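PDB 6MBF: GphF Dehydratase 1 from Archangium violaceum, which probably catalyses dehydration, and perhaps olefin rearrangement, of a polyketide intermediate in gephyronic acid biosynthesis. Local coordinates for residues Q140-D145 with E178-V183; E147-D152 with R170-R175; V242-R247 with A262-F267. All blocks are in the same frame, centred on the assembly; numbering follows the deposited sequence.

Contact 1: Q140-D145 with E178-V183; sequences QLPRLD and EAIGHV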
loop_
_atom_site.group_PDB
_atom_site.type_symbol
_atom_site.label_atom_id
_atom_site.label_comp_id
_atom_site.label_asym_id
_atom_site.label_seq_id
_atom_site.Cartn_x
_atom_site.Cartn_y
_atom_site.Cartn_z
ATOM N N GLN A 140 1.011 -9.999 19.948
ATOM C CA GLN A 140 2.179 -10.751 19.517
ATOM C C GLN A 140 1.824 -11.624 18.322
ATOM O O GLN A 140 0.656 -11.940 18.078
ATOM C CB GLN A 140 2.737 -11.626 20.648
ATOM C CG GLN A 140 1.758 -12.669 21.194
ATOM C CD GLN A 140 0.773 -12.097 22.208
ATOM O OE1 GLN A 140 0.259 -10.990 22.044
ATOM N NE2 GLN A 140 0.512 -12.856 23.269
ATOM N N LEU A 141 2.855 -11.997 17.573
ATOM C CA LEU A 141 2.701 -12.915 16.458
ATOM C C LEU A 141 2.211 -14.263 16.980
ATOM O O LEU A 141 2.868 -14.858 17.850
ATOM C CB LEU A 141 4.024 -13.079 15.712
ATOM C CG LEU A 141 3.970 -13.945 14.456
ATOM C CD1 LEU A 141 3.283 -13.204 13.313
ATOM C CD2 LEU A 141 5.366 -14.412 14.054
ATOM N N PRO A 142 1.074 -14.765 16.508
ATOM C CA PRO A 142 0.556 -16.036 17.031
ATOM C C PRO A 142 1.387 -17.218 16.564
ATOM O O PRO A 142 2.105 -17.160 15.568
ATOM C CB PRO A 142 -0.867 -16.103 16.464
ATOM C CG PRO A 142 -0.857 -15.216 15.287
ATOM C CD PRO A 142 0.139 -14.126 15.565
ATOM N N ARG A 143 1.288 -18.308 17.319
ATOM C CA ARG A 143 1.856 -19.588 16.909
ATOM C C ARG A 143 0.726 -20.324 16.207
ATOM O O ARG A 143 -0.041 -21.062 16.820
ATOM C CB ARG A 143 2.410 -20.344 18.111
ATOM C CG ARG A 143 2.683 -19.447 19.333
ATOM C CD ARG A 143 3.782 -20.019 20.261
ATOM N NE ARG A 143 3.558 -21.440 20.492
ATOM C CZ ARG A 143 4.169 -22.178 21.418
ATOM N NH1 ARG A 143 5.084 -21.650 22.233
ATOM N NH2 ARG A 143 3.868 -23.468 21.520
ATOM N N LEU A 144 0.605 -20.081 14.900
ATOM C CA LEU A 144 -0.573 -20.504 14.153
ATOM C C LEU A 144 -0.598 -22.004 13.904
ATOM O O LEU A 144 -1.682 -22.603 13.870
ATOM C CB LEU A 144 -0.630 -19.754 12.819
ATOM C CG LEU A 144 -2.023 -19.514 12.238
ATOM C CD1 LEU A 144 -2.845 -18.670 13.195
ATOM C CD2 LEU A 144 -1.903 -18.834 10.890
ATOM N N ASP A 145 0.567 -22.622 13.720
ATOM C CA ASP A 145 0.649 -24.027 13.325
ATOM C C ASP A 145 -0.227 -24.276 12.096
ATOM O O ASP A 145 -1.116 -25.130 12.084
ATOM C CB ASP A 145 0.266 -24.946 14.488
ATOM C CG ASP A 145 0.511 -26.410 14.184
ATOM O OD1 ASP A 145 1.338 -26.708 13.293
ATOM O OD2 ASP A 145 -0.132 -27.265 14.833
ATOM N N GLU A 178 -7.175 -17.017 8.978
ATOM C CA GLU A 178 -5.976 -16.357 9.461
ATOM C C GLU A 178 -4.740 -16.943 8.798
ATOM O O GLU A 178 -4.733 -18.083 8.318
ATOM C CB GLU A 178 -5.858 -16.481 10.985
ATOM C CG GLU A 178 -7.015 -15.838 11.719
ATOM C CD GLU A 178 -6.787 -15.734 13.221
ATOM O OE1 GLU A 178 -5.614 -15.789 13.658
ATOM O OE2 GLU A 178 -7.791 -15.588 13.960
ATOM N N ALA A 179 -3.682 -16.135 8.760
ATOM C CA ALA A 179 -2.434 -16.586 8.167
ATOM C C ALA A 179 -1.278 -15.839 8.805
ATOM O O ALA A 179 -1.439 -14.742 9.344
ATOM C CB ALA A 179 -2.416 -16.384 6.649
ATOM N N ILE A 180 -0.100 -16.450 8.731
ATOM C CA ILE A 180 1.153 -15.774 9.032
ATOM C C ILE A 180 2.056 -15.909 7.819
ATOM O O ILE A 180 2.237 -17.014 7.286
ATOM C CB ILE A 180 1.832 -16.329 10.292
ATOM C CG1 ILE A 180 1.007 -15.966 11.522
ATOM C CG2 ILE A 180 3.248 -15.774 10.417
ATOM C CD1 ILE A 180 1.518 -16.614 12.744
ATOM N N GLY A 181 2.576 -14.783 7.359
ATOM C CA GLY A 181 3.457 -14.752 6.215
ATOM C C GLY A 181 4.786 -14.155 6.621
ATOM O O GLY A 181 4.870 -13.367 7.566
ATOM N N HIS A 182 5.830 -14.566 5.921
ATOM C CA HIS A 182 7.161 -13.992 6.049
ATOM C C HIS A 182 7.461 -13.288 4.732
ATOM O O HIS A 182 7.462 -13.933 3.678
ATOM C CB HIS A 182 8.186 -15.089 6.350
ATOM C CG HIS A 182 9.606 -14.619 6.342
ATOM N ND1 HIS A 182 10.661 -15.447 6.023
ATOM C CD2 HIS A 182 10.147 -13.407 6.614
ATOM C CE1 HIS A 182 11.791 -14.768 6.104
ATOM N NE2 HIS A 182 11.508 -13.529 6.467
ATOM N N VAL A 183 7.658 -11.966 4.783
ATOM C CA VAL A 183 7.934 -11.173 3.592
ATOM C C VAL A 183 9.294 -10.516 3.756
ATOM O O VAL A 183 9.658 -10.061 4.848
ATOM C CB VAL A 183 6.847 -10.111 3.272
ATOM C CG1 VAL A 183 5.453 -10.666 3.419
ATOM C CG2 VAL A 183 7.028 -8.846 4.056
#
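The flat carboxylate of Glu-178 meets Leu-144 through one oxygen: OE1 lies 4.0 Å from the methyl CD1 of Leu-144, the two side chains running obliquely past each other. Both carboxylate oxygens have polar partners on the neighbouring strand, OE1 in a hydrogen bond with His-245 NE2 and OE2 in a salt bridge with Arg-247 NE, so the group is already held and the leucine merely leans on it. The ring of Pro-142 meets Ile-180 through CG, 3.7 Å from CD1 of that isoleucine, as the two slide past in opposite directions.

Ile-180 is the centre of the contact, which has no hydrogen bonds across it. CG1 stands beside its own backbone N (chi1 -69°), and the extended branch carries CD1 into the bend of the loop, where Leu-144 CB lies 3.8 Å from CD1. The other branch, CG2, meets Leu-141 CD1 at 3.9 Å. A beta-branched residue suits this place because the longer arm, CG1-CD1, goes to Pro-142 and Leu-144, and both arms meet Leu-141 CD1. Leu-144 reaches on with CD2, which rests 3.6 Å from Ala-179 CA and close to the strand backbone. An alanine in place of Ile-180 is likely to open a gap beside Pro-142 CG and leave Leu-141 CD1 and Leu-144 CB without their apolar partner.

Residues 140-145 thus run across three neighbouring strands: Leu-141 and Pro-142 also touch Arg-243 and His-245 of strand 241-248, while Leu-144 touches Glu-173 and Arg-175 of strand 169-175. Strand 178-184 lies between those two strands, and on its other face Ala-179 and Val-183, small enough for close packing, pack against helix 200-214.

Contact 2: E147-D152 with R170-R175; sequences EAVELD and RHLERR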
loop_
_atom_site.group_PDB
_atom_site.type_symbol
_atom_site.label_atom_id
_atom_site.label_comp_id
_atom_site.label_asym_id
_atom_site.label_seq_id
_atom_site.Cartn_x
_atom_site.Cartn_y
_atom_site.Cartn_z
ATOM N N GLU A 147 -1.246 -24.509 7.795
ATOM C CA GLU A 147 -0.955 -25.299 6.612
ATOM C C GLU A 147 -0.239 -24.415 5.602
ATOM O O GLU A 147 -0.685 -23.298 5.327
ATOM C CB GLU A 147 -2.252 -25.854 6.027
ATOM C CG GLU A 147 -2.106 -26.590 4.714
ATOM C CD GLU A 147 -3.450 -26.828 4.046
ATOM O OE1 GLU A 147 -3.724 -26.188 3.006
ATOM O OE2 GLU A 147 -4.240 -27.640 4.573
ATOM N N ALA A 148 0.871 -24.906 5.060
ATOM C CA ALA A 148 1.643 -24.108 4.117
ATOM C C ALA A 148 0.830 -23.802 2.865
ATOM O O ALA A 148 0.134 -24.670 2.325
ATOM C CB ALA A 148 2.935 -24.837 3.747
ATOM N N VAL A 149 0.899 -22.551 2.416
ATOM C CA VAL A 149 0.344 -22.149 1.130
ATOM C C VAL A 149 1.441 -22.264 0.080
ATOM O O VAL A 149 2.547 -21.740 0.261
ATOM C CB VAL A 149 -0.219 -20.717 1.187
ATOM C CG1 VAL A 149 -0.696 -20.286 -0.193
ATOM C CG2 VAL A 149 -1.355 -20.617 2.210
ATOM N N GLU A 150 1.144 -22.961 -1.012
ATOM C CA GLU A 150 2.117 -23.152 -2.082
ATOM C C GLU A 150 2.212 -21.855 -2.878
ATOM O O GLU A 150 1.300 -21.515 -3.642
ATOM C CB GLU A 150 1.717 -24.331 -2.964
ATOM C CG GLU A 150 2.893 -25.059 -3.619
ATOM C CD GLU A 150 3.568 -24.238 -4.708
ATOM O OE1 GLU A 150 4.592 -23.576 -4.422
ATOM O OE2 GLU A 150 3.070 -24.248 -5.854
ATOM N N LEU A 151 3.316 -21.126 -2.701
ATOM C CA LEU A 151 3.398 -19.769 -3.234
ATOM C C LEU A 151 3.763 -19.725 -4.712
ATOM O O LEU A 151 3.388 -18.770 -5.399
ATOM C CB LEU A 151 4.405 -18.950 -2.428
ATOM C CG LEU A 151 3.940 -18.553 -1.026
ATOM C CD1 LEU A 151 5.087 -17.930 -0.255
ATOM C CD2 LEU A 151 2.738 -17.613 -1.101
ATOM N N ASP A 152 4.500 -20.718 -5.222
ATOM C CA ASP A 152 4.864 -20.690 -6.637
ATOM C C ASP A 152 3.626 -20.732 -7.520
ATOM O O ASP A 152 3.544 -20.005 -8.517
ATOM C CB ASP A 152 5.806 -21.851 -6.981
ATOM C CG ASP A 152 7.225 -21.600 -6.524
ATOM O OD1 ASP A 152 7.660 -20.428 -6.565
ATOM O OD2 ASP A 152 7.906 -22.568 -6.125
ATOM N N ARG A 170 7.956 -14.954 1.245
ATOM C CA ARG A 170 8.834 -16.114 1.293
ATOM C C ARG A 170 8.103 -17.360 1.767
ATOM O O ARG A 170 8.295 -18.445 1.203
ATOM C CB ARG A 170 10.034 -15.832 2.201
ATOM C CG ARG A 170 10.850 -14.630 1.765
ATOM C CD ARG A 170 11.057 -14.643 0.258
ATOM N NE ARG A 170 11.498 -13.349 -0.249
ATOM C CZ ARG A 170 11.182 -12.882 -1.451
ATOM N NH1 ARG A 170 11.625 -11.695 -1.837
ATOM N NH2 ARG A 170 10.408 -13.597 -2.259
ATOM N N HIS A 171 7.250 -17.212 2.778
ATOM C CA HIS A 171 6.528 -18.332 3.366
ATOM C C HIS A 171 5.160 -17.829 3.797
ATOM O O HIS A 171 5.011 -16.666 4.180
ATOM C CB HIS A 171 7.286 -18.925 4.563
ATOM C CG HIS A 171 6.494 -19.920 5.356
ATOM N ND1 HIS A 171 6.363 -21.240 4.980
ATOM C CD2 HIS A 171 5.794 -19.786 6.508
ATOM C CE1 HIS A 171 5.613 -21.876 5.863
ATOM N NE2 HIS A 171 5.254 -21.016 6.802
ATOM N N LEU A 172 4.160 -18.704 3.723
ATOM C CA LEU A 172 2.810 -18.338 4.127
ATOM C C LEU A 172 2.122 -19.598 4.625
ATOM O O LEU A 172 2.169 -20.629 3.949
ATOM C CB LEU A 172 2.022 -17.709 2.966
ATOM C CG LEU A 172 0.590 -17.236 3.280
ATOM C CD1 LEU A 172 0.571 -16.091 4.315
ATOM C CD2 LEU A 172 -0.142 -16.814 2.019
ATOM N N GLU A 173 1.515 -19.524 5.806
ATOM C CA GLU A 173 0.737 -20.640 6.325
ATOM C C GLU A 173 -0.607 -20.138 6.819
ATOM O O GLU A 173 -0.710 -19.032 7.358
ATOM C CB GLU A 173 1.473 -21.375 7.449
ATOM C CG GLU A 173 1.704 -20.559 8.704
ATOM C CD GLU A 173 2.497 -21.330 9.734
ATOM O OE1 GLU A 173 3.670 -21.652 9.449
ATOM O OE2 GLU A 173 1.947 -21.632 10.812
ATOM N N ARG A 174 -1.644 -20.946 6.626
ATOM C CA ARG A 174 -2.990 -20.509 6.950
ATOM C C ARG A 174 -3.668 -21.474 7.913
ATOM O O ARG A 174 -3.313 -22.652 8.016
ATOM C CB ARG A 174 -3.843 -20.356 5.687
ATOM C CG ARG A 174 -4.144 -21.658 4.955
ATOM C CD ARG A 174 -5.141 -21.416 3.817
ATOM N NE ARG A 174 -6.379 -20.793 4.292
ATOM C CZ ARG A 174 -7.276 -20.204 3.503
ATOM N NH1 ARG A 174 -7.076 -20.151 2.193
ATOM N NH2 ARG A 174 -8.370 -19.658 4.024
ATOM N N ARG A 175 -4.650 -20.938 8.629
ATOM C CA ARG A 175 -5.515 -21.733 9.495
ATOM C C ARG A 175 -6.837 -20.994 9.594
ATOM O O ARG A 175 -6.877 -19.873 10.108
ATOM C CB ARG A 175 -4.892 -21.927 10.877
ATOM C CG ARG A 175 -5.864 -22.433 11.923
ATOM C CD ARG A 175 -5.864 -23.947 12.007
ATOM N NE ARG A 175 -4.589 -24.470 12.489
ATOM C CZ ARG A 175 -4.405 -25.721 12.900
ATOM N NH1 ARG A 175 -5.417 -26.576 12.897
ATOM N NH2 ARG A 175 -3.211 -26.118 13.321
HETATM O O HOH W 1 4.632 -20.960 1.974
#
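Val-149 and Leu-172 lie side by side and point the same way, with Val-149 CB 4.0 Å from Leu-172 CD2. Leu-172 has its CG anti to the backbone N (chi1 -178°), which brings the isobutyl group alongside the valine. Leu-151 meets it differently: it crosses Leu-172 at about a right angle, its CD2 packing against CB of Leu-172, while CD1 reaches the backbone of Arg-170 and His-171. Beyond the valine, the aliphatic part of Arg-174 adds a third surface, its CG 4.0 Å from Val-149 CG2. An arginine fits here because its methylenes can cover a valine while its guanidinium reaches onward to the carbonyls of Gly-176 and Leu-213.

The backbones set these side chains in place. Glu-147 and Arg-174 form an antiparallel hydrogen-bonded pair, with Glu-147 N 2.8 Å from Arg-174 O and the reverse bond similar. Val-149 N then gives an almost straight bond to Leu-172 O (2.8 Å, 178°). Beyond this bond, water 1 bridges the chains: it donates to Val-149 O and accepts from Leu-172 N at 2.9 Å. Glu-150, at the N-cap of the following helix, accepts from Asp-152 N with its side-chain OE1. Within the other strand, His-171 NE2 donates to the anti lone pair of Glu-173 OE1 at 3.1 Å, the oxygen lying in the ring plane; Glu-173 OE2 accepts from Gly-146 N.

Strand 147-148 is the outermost strand at this end of the chain's antiparallel arrangement and leads into helix 151-158. On the other flank, strand 169-175 pairs with strand 178-184, where Arg-170 and His-171 face His-182 in a classic beta bulge, and Leu-172 also packs on Cys-209, Ala-212 and Leu-213 of helix 200-214.

Contact 3: V242-R247 with A262-F267; sequences VRVHLR and ADLRLF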
loop_
_atom_site.group_PDB
_atom_site.type_symbol
_atom_site.label_atom_id
_atom_site.label_comp_id
_atom_site.label_asym_id
_atom_site.label_seq_id
_atom_site.Cartn_x
_atom_site.Cartn_y
_atom_site.Cartn_z
ATOM N N VAL A 242 9.512 -8.593 7.471
ATOM C CA VAL A 242 8.559 -8.753 8.562
ATOM C C VAL A 242 7.950 -10.146 8.518
ATOM O O VAL A 242 7.985 -10.841 7.498
ATOM C CB VAL A 242 7.400 -7.721 8.538
ATOM C CG1 VAL A 242 7.909 -6.288 8.727
ATOM C CG2 VAL A 242 6.597 -7.856 7.254
ATOM N N ARG A 243 7.391 -10.543 9.649
ATOM C CA ARG A 243 6.366 -11.570 9.686
ATOM C C ARG A 243 5.034 -10.866 9.890
ATOM O O ARG A 243 4.926 -9.949 10.707
ATOM C CB ARG A 243 6.624 -12.586 10.798
ATOM C CG ARG A 243 7.882 -13.420 10.568
ATOM C CD ARG A 243 7.918 -14.579 11.562
ATOM N NE ARG A 243 9.073 -15.452 11.352
ATOM C CZ ARG A 243 10.257 -15.291 11.936
ATOM N NH1 ARG A 243 10.469 -14.285 12.778
ATOM N NH2 ARG A 243 11.241 -16.140 11.673
ATOM N N VAL A 244 4.031 -11.261 9.122
ATOM C CA VAL A 244 2.752 -10.566 9.137
ATOM C C VAL A 244 1.665 -11.551 9.534
ATOM O O VAL A 244 1.600 -12.663 8.999
ATOM C CB VAL A 244 2.436 -9.909 7.780
ATOM C CG1 VAL A 244 2.575 -10.910 6.628
ATOM C CG2 VAL A 244 1.047 -9.281 7.817
ATOM N N HIS A 245 0.837 -11.155 10.492
ATOM C CA HIS A 245 -0.368 -11.896 10.827
ATOM C C HIS A 245 -1.557 -11.185 10.193
ATOM O O HIS A 245 -1.681 -9.962 10.300
ATOM C CB HIS A 245 -0.533 -11.998 12.345
ATOM C CG HIS A 245 -1.784 -12.692 12.766
ATOM N ND1 HIS A 245 -2.635 -12.173 13.716
ATOM C CD2 HIS A 245 -2.351 -13.847 12.342
ATOM C CE1 HIS A 245 -3.663 -12.988 13.875
ATOM N NE2 HIS A 245 -3.516 -14.008 13.050
ATOM N N LEU A 246 -2.420 -11.940 9.512
ATOM C CA LEU A 246 -3.596 -11.359 8.879
ATOM C C LEU A 246 -4.839 -12.127 9.301
ATOM O O LEU A 246 -4.777 -13.327 9.588
ATOM C CB LEU A 246 -3.479 -11.352 7.343
ATOM C CG LEU A 246 -3.597 -12.703 6.626
ATOM C CD1 LEU A 246 -5.053 -13.044 6.274
ATOM C CD2 LEU A 246 -2.783 -12.692 5.372
ATOM N N ARG A 247 -5.968 -11.424 9.344
ATOM C CA ARG A 247 -7.252 -12.051 9.650
ATOM C C ARG A 247 -8.313 -11.511 8.698
ATOM O O ARG A 247 -8.604 -10.312 8.694
ATOM C CB ARG A 247 -7.665 -11.817 11.112
ATOM C CG ARG A 247 -9.062 -12.373 11.434
ATOM C CD ARG A 247 -9.467 -12.173 12.909
ATOM N NE ARG A 247 -8.583 -12.874 13.837
ATOM C CZ ARG A 247 -7.894 -12.298 14.822
ATOM N NH1 ARG A 247 -7.974 -10.985 15.027
ATOM N NH2 ARG A 247 -7.122 -13.038 15.610
ATOM N N ALA A 262 -9.970 -7.195 5.817
ATOM C CA ALA A 262 -8.922 -7.875 6.562
ATOM C C ALA A 262 -8.234 -6.902 7.508
ATOM O O ALA A 262 -8.148 -5.698 7.237
ATOM C CB ALA A 262 -7.881 -8.509 5.623
ATOM N N ASP A 263 -7.740 -7.447 8.618
ATOM C CA ASP A 263 -6.850 -6.757 9.539
ATOM C C ASP A 263 -5.471 -7.408 9.472
ATOM O O ASP A 263 -5.349 -8.611 9.233
ATOM C CB ASP A 263 -7.384 -6.819 10.976
ATOM C CG ASP A 263 -8.818 -6.364 11.080
ATOM O OD1 ASP A 263 -9.127 -5.274 10.560
ATOM O OD2 ASP A 263 -9.635 -7.098 11.681
ATOM N N LEU A 264 -4.427 -6.610 9.671
ATOM C CA LEU A 264 -3.070 -7.130 9.586
ATOM C C LEU A 264 -2.204 -6.514 10.671
ATOM O O LEU A 264 -2.422 -5.376 11.095
ATOM C CB LEU A 264 -2.422 -6.856 8.217
ATOM C CG LEU A 264 -3.102 -7.406 6.965
ATOM C CD1 LEU A 264 -4.118 -6.424 6.425
ATOM C CD2 LEU A 264 -2.037 -7.689 5.905
ATOM N N ARG A 265 -1.224 -7.291 11.127
ATOM C CA ARG A 265 -0.221 -6.846 12.084
ATOM C C ARG A 265 1.138 -7.276 11.559
ATOM O O ARG A 265 1.341 -8.456 11.253
ATOM C CB ARG A 265 -0.478 -7.440 13.476
ATOM C CG ARG A 265 -1.854 -7.098 14.051
ATOM C CD ARG A 265 -1.987 -5.606 14.242
ATOM N NE ARG A 265 -3.188 -5.218 14.982
ATOM C CZ ARG A 265 -4.295 -4.727 14.433
ATOM N NH1 ARG A 265 -4.390 -4.567 13.118
ATOM N NH2 ARG A 265 -5.314 -4.386 15.214
ATOM N N LEU A 266 2.052 -6.318 11.425
ATOM C CA LEU A 266 3.394 -6.575 10.918
ATOM C C LEU A 266 4.387 -6.545 12.078
ATOM O O LEU A 266 4.381 -5.605 12.877
ATOM C CB LEU A 266 3.788 -5.535 9.861
ATOM C CG LEU A 266 3.158 -5.594 8.456
ATOM C CD1 LEU A 266 1.643 -5.444 8.479
ATOM C CD2 LEU A 266 3.775 -4.510 7.595
ATOM N N PHE A 267 5.257 -7.554 12.146
ATOM C CA PHE A 267 6.245 -7.679 13.212
ATOM C C PHE A 267 7.641 -7.785 12.620
ATOM O O PHE A 267 7.826 -8.379 11.553
ATOM C CB PHE A 267 5.978 -8.918 14.080
ATOM C CG PHE A 267 4.628 -8.921 14.730
ATOM C CD1 PHE A 267 4.457 -8.435 16.020
ATOM C CD2 PHE A 267 3.526 -9.413 14.046
ATOM C CE1 PHE A 267 3.203 -8.434 16.616
ATOM C CE2 PHE A 267 2.277 -9.413 14.635
ATOM C CZ PHE A 267 2.114 -8.927 15.917
HETATM O O HOH W 2 -8.872 -8.829 13.569
#
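Val-244 and Leu-266 sit side by side on an antiparallel beta hairpin of the hotdog fold, pointing the same way, with Val-244 CG2 3.9 Å from Leu-266 CD1. With CG1 of Val-244 at chi1 52°, between the backbone N and the carbonyl carbon, CG2 is left anti to N and faces the leucines; it also touches Leu-264 CD2, so a single branch serves two leucines. Next to them Leu-246 CB lies 4.0 Å from Leu-264 CG. These four residues share one face of the hairpin, where bulky apolar groups suit the buried surface that meets helix 200-214: Val-244 and Leu-266 touch Cys-206, and Leu-246 touches Cys-209 and Leu-213.

The other face carries Arg-243, His-245, Arg-247, Asp-263, Arg-265 and Phe-267, a more polar set. Phe-267 turns the edge of its ring to the backbone, with CD2 3.7 Å from Arg-243 O in the ring plane; the weakly positive C-H edge is well matched to a carbonyl oxygen. Leu-141 and Leu-273 of strand 273-284 also touch the Phe-267 side chain.

Six backbone hydrogen bonds position all this, in three hydrogen-bonded pairs: Arg-243 with Phe-267, His-245 with Arg-265, and Arg-247 with Asp-263. The bond from Phe-267 N to Arg-243 O measures 2.8 Å. Between these pairs, CA-H...O contacts such as Leu-264 CA to His-245 O, 3.2 Å, add to the ladder.

Further out, in one of its two conformers Arg-265 makes a salt bridge to Asp-278, and Asp-263 OD1 accepts from Ala-279 N. The charges of Arg-247, whose main polar partner is Glu-178, and Asp-263 do not meet directly: water 2 accepts from Arg-247 NH1 at 2.8 Å and donates to Asp-263 OD2 at 2.7 Å.

Overall arrangement
All three contacts include strands from one run of antiparallel neighbours, in the order 259-267, 241-248, 178-184, 169-175, 147-148. Contact 1 is the hub: its centre is about 7 Å from that of contact 3, to which Gly-181 O and Val-244 N join it at 2.7 Å, and about 10 Å from that of contact 2, reached through His-182 O and Arg-170 N, also 2.7 Å. Contacts 2 and 3, about 14 Å apart between centres, do not touch. Both segments of contact 2 fall between the two segments of contact 1 in the sequence, and contact 3 follows. A bound magnesium ion lies about 13 Å from the side chain of Leu-264.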